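Long-range contact in TRAP-type transporter, periplasmic component (Cupriavidus necator, PDB 4P8B), which binds (S)-2-acetolactate and probably delivers it, as the periplasmic solute receptor, to a TRAP-type membrane transporter: residues G179-G191 with F312-K324. Sequence-based numbering, arbitrary orientation.
Sequences GSPLYIETFNALG and FRKATAKVYDKWK
Polar contacts centre on Glu185, whose OE1 accepts from two donors on opposite faces of the carboxylate plane. Trp323 NE1 donates to Glu185 OE1 at 2.9 Å with a nearly straight N-H...O angle of 169°; the acceptor lies close to the indole plane, which helps hold the ring's rotation, together with Leu182 over its face. Lys322, fully extended, brings NZ to 3.2 Å from Glu185 OE1 as a salt bridge, and one water donates to Glu185 OE2 and weakly accepts from Lys322 NZ. A second water donates to Ala189 O and Ala315 O, joining the backbones at the other end. In this family 7 solute-binding protein, helix 181-189, which follows strand 174-177, packs on the end of helix 306-315 and on helix 317-327, segments 181-189 and 317-324 running near-antiparallel (155°, axes 9.4 Å apart). Among the apolar contacts, Leu182 sets CB and CD1 over one indole face: with CG anti to the backbone N (chi1 172°), CD1 stands 3.5 Å from the centroid of the Trp323 five-membered ring, a CH-pi contact. Val319 is a knob in the hole formed by Leu182, Glu185, Thr186 and Ala189, tight where its CG1 meets Leu182 CD1 at 3.5 Å. Beyond it, Leu190 CD2 meets the Phe312 ring edge at CD1 (3.9 Å).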
loop_
_atom_site.group_PDB
_atom_site.type_symbol
_atom_site.label_atom_id
_atom_site.label_comp_id
_atom_site.label_asym_id
_atom_site.label_seq_id
_atom_site.Cartn_x
_atom_site.Cartn_y
_atom_site.Cartn_z
ATOM N N GLY A 179 9.777 -3.899 -5.574
ATOM C CA GLY A 179 10.085 -5.060 -6.394
ATOM C C GLY A 179 8.925 -5.999 -6.669
ATOM O O GLY A 179 8.964 -7.161 -6.286
ATOM N N SER A 180 7.907 -5.502 -7.355
ATOM C CA SER A 180 6.814 -6.328 -7.861
ATOM C C SER A 180 6.700 -6.037 -9.367
ATOM O O SER A 180 6.479 -4.893 -9.737
ATOM C CB SER A 180 5.528 -6.008 -7.099
ATOM O OG SER A 180 4.370 -6.061 -7.919
ATOM N N PRO A 181 6.890 -7.063 -10.225
ATOM C CA PRO A 181 7.100 -6.871 -11.670
ATOM C C PRO A 181 6.066 -6.020 -12.416
ATOM O O PRO A 181 6.403 -5.376 -13.400
ATOM C CB PRO A 181 7.120 -8.301 -12.237
ATOM C CG PRO A 181 6.932 -9.227 -11.081
ATOM C CD PRO A 181 7.119 -8.461 -9.820
ATOM N N LEU A 182 4.823 -6.008 -11.957
ATOM C CA LEU A 182 3.815 -5.173 -12.592
ATOM C C LEU A 182 4.240 -3.713 -12.620
ATOM O O LEU A 182 4.045 -3.013 -13.628
ATOM C CB LEU A 182 2.487 -5.380 -11.863
ATOM C CG LEU A 182 1.294 -4.475 -12.210
ATOM C CD1 LEU A 182 1.081 -4.269 -13.714
ATOM C CD2 LEU A 182 0.056 -5.098 -11.592
ATOM N N TYR A 183 4.847 -3.232 -11.542
ATOM C CA TYR A 183 5.281 -1.839 -11.517
ATOM C C TYR A 183 6.382 -1.543 -12.543
ATOM O O TYR A 183 6.400 -0.470 -13.158
ATOM C CB TYR A 183 5.695 -1.396 -10.093
ATOM C CG TYR A 183 4.482 -1.216 -9.235
ATOM C CD1 TYR A 183 3.766 -0.030 -9.241
ATOM C CD2 TYR A 183 3.972 -2.279 -8.485
ATOM C CE1 TYR A 183 2.604 0.114 -8.491
ATOM C CE2 TYR A 183 2.817 -2.149 -7.748
ATOM C CZ TYR A 183 2.125 -0.951 -7.769
ATOM O OH TYR A 183 0.963 -0.830 -7.050
ATOM N N ILE A 184 7.280 -2.497 -12.760
ATOM C CA ILE A 184 8.288 -2.335 -13.800
ATOM C C ILE A 184 7.617 -2.196 -15.159
ATOM O O ILE A 184 7.974 -1.328 -15.945
ATOM C CB ILE A 184 9.276 -3.511 -13.818
ATOM C CG1 ILE A 184 10.122 -3.511 -12.533
ATOM C CG2 ILE A 184 10.176 -3.444 -15.037
ATOM C CD1 ILE A 184 11.030 -2.305 -12.390
ATOM N N GLU A 185 6.635 -3.047 -15.424
ATOM C CA GLU A 185 5.936 -3.018 -16.705
ATOM C C GLU A 185 5.129 -1.734 -16.897
ATOM O O GLU A 185 5.120 -1.164 -18.000
ATOM C CB GLU A 185 5.045 -4.256 -16.850
ATOM C CG GLU A 185 5.873 -5.521 -16.983
ATOM C CD GLU A 185 5.033 -6.760 -17.207
ATOM O OE1 GLU A 185 3.954 -6.655 -17.823
ATOM O OE2 GLU A 185 5.455 -7.851 -16.769
ATOM N N THR A 186 4.467 -1.257 -15.849
ATOM C CA THR A 186 3.705 -0.019 -15.959
ATOM C C THR A 186 4.615 1.138 -16.328
ATOM O O THR A 186 4.311 1.920 -17.232
ATOM C CB THR A 186 2.975 0.284 -14.658
ATOM O OG1 THR A 186 1.972 -0.724 -14.474
ATOM C CG2 THR A 186 2.327 1.663 -14.676
ATOM N N PHE A 187 5.728 1.279 -15.619
ATOM C CA PHE A 187 6.620 2.403 -15.898
ATOM C C PHE A 187 7.390 2.236 -17.207
ATOM O O PHE A 187 7.680 3.237 -17.882
ATOM C CB PHE A 187 7.513 2.692 -14.691
ATOM C CG PHE A 187 6.795 3.460 -13.620
ATOM C CD1 PHE A 187 6.653 4.829 -13.722
ATOM C CD2 PHE A 187 6.224 2.812 -12.533
ATOM C CE1 PHE A 187 5.948 5.547 -12.781
ATOM C CE2 PHE A 187 5.527 3.526 -11.587
ATOM C CZ PHE A 187 5.398 4.885 -11.705
ATOM N N ASN A 188 7.695 1.007 -17.609
ATOM C CA ASN A 188 8.264 0.773 -18.942
ATOM C C ASN A 188 7.309 1.267 -20.036
ATOM O O ASN A 188 7.747 1.836 -21.028
ATOM C CB ASN A 188 8.559 -0.713 -19.199
ATOM C CG ASN A 188 9.742 -1.235 -18.424
ATOM O OD1 ASN A 188 10.520 -0.481 -17.861
ATOM N ND2 ASN A 188 9.895 -2.550 -18.416
ATOM N N ALA A 189 6.012 1.028 -19.867
ATOM C CA ALA A 189 5.023 1.458 -20.861
ATOM C C ALA A 189 4.973 2.970 -20.978
ATOM O O ALA A 189 4.563 3.498 -22.008
ATOM C CB ALA A 189 3.648 0.924 -20.493
ATOM N N LEU A 190 5.361 3.661 -19.913
ATOM C CA LEU A 190 5.385 5.120 -19.873
ATOM C C LEU A 190 6.741 5.685 -20.303
ATOM O O LEU A 190 6.958 6.893 -20.233
ATOM C CB LEU A 190 5.014 5.620 -18.474
ATOM C CG LEU A 190 3.598 5.242 -18.045
ATOM C CD1 LEU A 190 3.346 5.528 -16.579
ATOM C CD2 LEU A 190 2.611 5.976 -18.912
ATOM N N GLY A 191 7.656 4.816 -20.738
ATOM C CA GLY A 191 8.949 5.257 -21.239
ATOM C C GLY A 191 10.002 5.537 -20.182
ATOM O O GLY A 191 11.095 6.023 -20.500
ATOM N N PHE A 312 -2.870 8.873 -19.791
ATOM C CA PHE A 312 -2.119 7.919 -18.977
ATOM C C PHE A 312 -2.798 6.561 -18.922
ATOM O O PHE A 312 -2.128 5.532 -18.978
ATOM C CB PHE A 312 -1.899 8.452 -17.556
ATOM C CG PHE A 312 -0.739 9.398 -17.433
ATOM C CD1 PHE A 312 0.556 8.928 -17.434
ATOM C CD2 PHE A 312 -0.953 10.746 -17.272
ATOM C CE1 PHE A 312 1.625 9.788 -17.303
ATOM C CE2 PHE A 312 0.105 11.621 -17.140
ATOM C CZ PHE A 312 1.406 11.150 -17.153
ATOM N N ARG A 313 -4.125 6.552 -18.823
ATOM C CA ARG A 313 -4.870 5.297 -18.797
ATOM C C ARG A 313 -4.683 4.556 -20.108
ATOM O O ARG A 313 -4.434 3.351 -20.124
ATOM C CB ARG A 313 -6.345 5.562 -18.522
ATOM C CG ARG A 313 -7.205 4.289 -18.518
ATOM C CD ARG A 313 -8.666 4.612 -18.549
ATOM N NE ARG A 313 -9.110 5.281 -17.331
ATOM C CZ ARG A 313 -9.927 6.331 -17.295
ATOM N NH1 ARG A 313 -10.398 6.876 -18.416
ATOM N NH2 ARG A 313 -10.276 6.847 -16.123
ATOM N N LYS A 314 -4.788 5.271 -21.221
ATOM C CA LYS A 314 -4.639 4.622 -22.510
ATOM C C LYS A 314 -3.215 4.099 -22.703
ATOM O O LYS A 314 -3.026 2.995 -23.219
ATOM C CB LYS A 314 -5.110 5.562 -23.626
ATOM C CG LYS A 314 -6.652 5.679 -23.619
ATOM C CD LYS A 314 -7.258 6.507 -24.751
ATOM C CE LYS A 314 -8.571 5.873 -25.231
ATOM N NZ LYS A 314 -9.716 6.831 -25.348
ATOM N N ALA A 315 -2.221 4.828 -22.212
ATOM C CA ALA A 315 -0.834 4.413 -22.384
ATOM C C ALA A 315 -0.524 3.153 -21.579
ATOM O O ALA A 315 0.386 2.405 -21.919
ATOM C CB ALA A 315 0.115 5.530 -21.989
ATOM N N THR A 316 -1.285 2.913 -20.519
ATOM C CA THR A 316 -1.027 1.756 -19.652
ATOM C C THR A 316 -2.048 0.627 -19.848
ATOM O O THR A 316 -2.004 -0.369 -19.128
ATOM C CB THR A 316 -1.001 2.164 -18.158
ATOM O OG1 THR A 316 -2.213 2.834 -17.811
ATOM C CG2 THR A 316 0.190 3.080 -17.874
ATOM N N ALA A 317 -2.931 0.757 -20.834
ATOM C CA ALA A 317 -4.022 -0.199 -21.007
ATOM C C ALA A 317 -3.564 -1.616 -21.382
ATOM O O ALA A 317 -4.204 -2.589 -20.989
ATOM C CB ALA A 317 -5.000 0.321 -22.044
ATOM N N LYS A 318 -2.473 -1.739 -22.132
ATOM C CA LYS A 318 -1.997 -3.058 -22.533
ATOM C C LYS A 318 -1.433 -3.790 -21.315
ATOM O O LYS A 318 -1.616 -4.994 -21.151
ATOM C CB LYS A 318 -0.950 -2.950 -23.651
ATOM N N VAL A 319 -0.767 -3.058 -20.428
ATOM C CA VAL A 319 -0.293 -3.641 -19.174
ATOM C C VAL A 319 -1.494 -4.085 -18.340
ATOM O O VAL A 319 -1.523 -5.186 -17.783
ATOM C CB VAL A 319 0.568 -2.629 -18.371
ATOM C CG1 VAL A 319 0.846 -3.116 -16.980
ATOM C CG2 VAL A 319 1.889 -2.352 -19.096
ATOM N N TYR A 320 -2.489 -3.210 -18.225
ATOM C CA TYR A 320 -3.719 -3.547 -17.523
ATOM C C TYR A 320 -4.326 -4.856 -18.047
ATOM O O TYR A 320 -4.639 -5.749 -17.271
ATOM C CB TYR A 320 -4.716 -2.412 -17.684
ATOM C CG TYR A 320 -6.042 -2.580 -16.976
ATOM C CD1 TYR A 320 -7.021 -3.428 -17.475
ATOM C CD2 TYR A 320 -6.333 -1.839 -15.840
ATOM C CE1 TYR A 320 -8.234 -3.548 -16.844
ATOM C CE2 TYR A 320 -7.558 -1.943 -15.221
ATOM C CZ TYR A 320 -8.495 -2.801 -15.713
ATOM O OH TYR A 320 -9.699 -2.874 -15.050
ATOM N N ASP A 321 -4.462 -4.969 -19.364
ATOM C CA ASP A 321 -5.114 -6.129 -19.953
ATOM C C ASP A 321 -4.304 -7.399 -19.695
ATOM O O ASP A 321 -4.865 -8.468 -19.401
ATOM C CB ASP A 321 -5.293 -5.920 -21.461
ATOM C CG ASP A 321 -6.287 -4.821 -21.797
ATOM O OD1 ASP A 321 -7.108 -4.448 -20.930
ATOM O OD2 ASP A 321 -6.246 -4.334 -22.949
ATOM N N LYS A 322 -2.981 -7.285 -19.807
ATOM C CA LYS A 322 -2.097 -8.412 -19.560
ATOM C C LYS A 322 -2.253 -8.918 -18.126
ATOM O O LYS A 322 -2.433 -10.121 -17.889
ATOM C CB LYS A 322 -0.642 -8.009 -19.831
ATOM C CG LYS A 322 0.377 -9.050 -19.382
ATOM C CD LYS A 322 1.800 -8.621 -19.736
ATOM C CE LYS A 322 2.800 -9.684 -19.291
ATOM N NZ LYS A 322 4.214 -9.301 -19.525
ATOM N N TRP A 323 -2.190 -8.004 -17.160
ATOM C CA TRP A 323 -2.241 -8.406 -15.764
ATOM C C TRP A 323 -3.647 -8.801 -15.299
ATOM O O TRP A 323 -3.803 -9.606 -14.379
ATOM C CB TRP A 323 -1.581 -7.330 -14.869
ATOM C CG TRP A 323 -0.110 -7.413 -15.019
ATOM C CD1 TRP A 323 0.647 -6.883 -16.031
ATOM C CD2 TRP A 323 0.790 -8.101 -14.164
ATOM N NE1 TRP A 323 1.964 -7.209 -15.853
ATOM C CE2 TRP A 323 2.081 -7.962 -14.714
ATOM C CE3 TRP A 323 0.633 -8.843 -12.990
ATOM C CZ2 TRP A 323 3.204 -8.507 -14.113
ATOM C CZ3 TRP A 323 1.743 -9.385 -12.401
ATOM C CH2 TRP A 323 3.008 -9.237 -12.970
ATOM N N LYS A 324 -4.666 -8.264 -15.965
ATOM C CA LYS A 324 -6.043 -8.693 -15.717
ATOM C C LYS A 324 -6.180 -10.194 -15.927
ATOM O O LYS A 324 -6.796 -10.884 -15.126
ATOM C CB LYS A 324 -7.008 -7.939 -16.648
ATOM C CG LYS A 324 -8.464 -8.449 -16.648
ATOM C CD LYS A 324 -9.396 -7.407 -17.267
ATOM C CE LYS A 324 -10.863 -7.872 -17.310
ATOM N NZ LYS A 324 -11.742 -6.798 -17.842
HETATM O O HOH W 1 4.456 -10.341 -16.640
HETATM O O HOH W 2 2.296 2.767 -23.947
#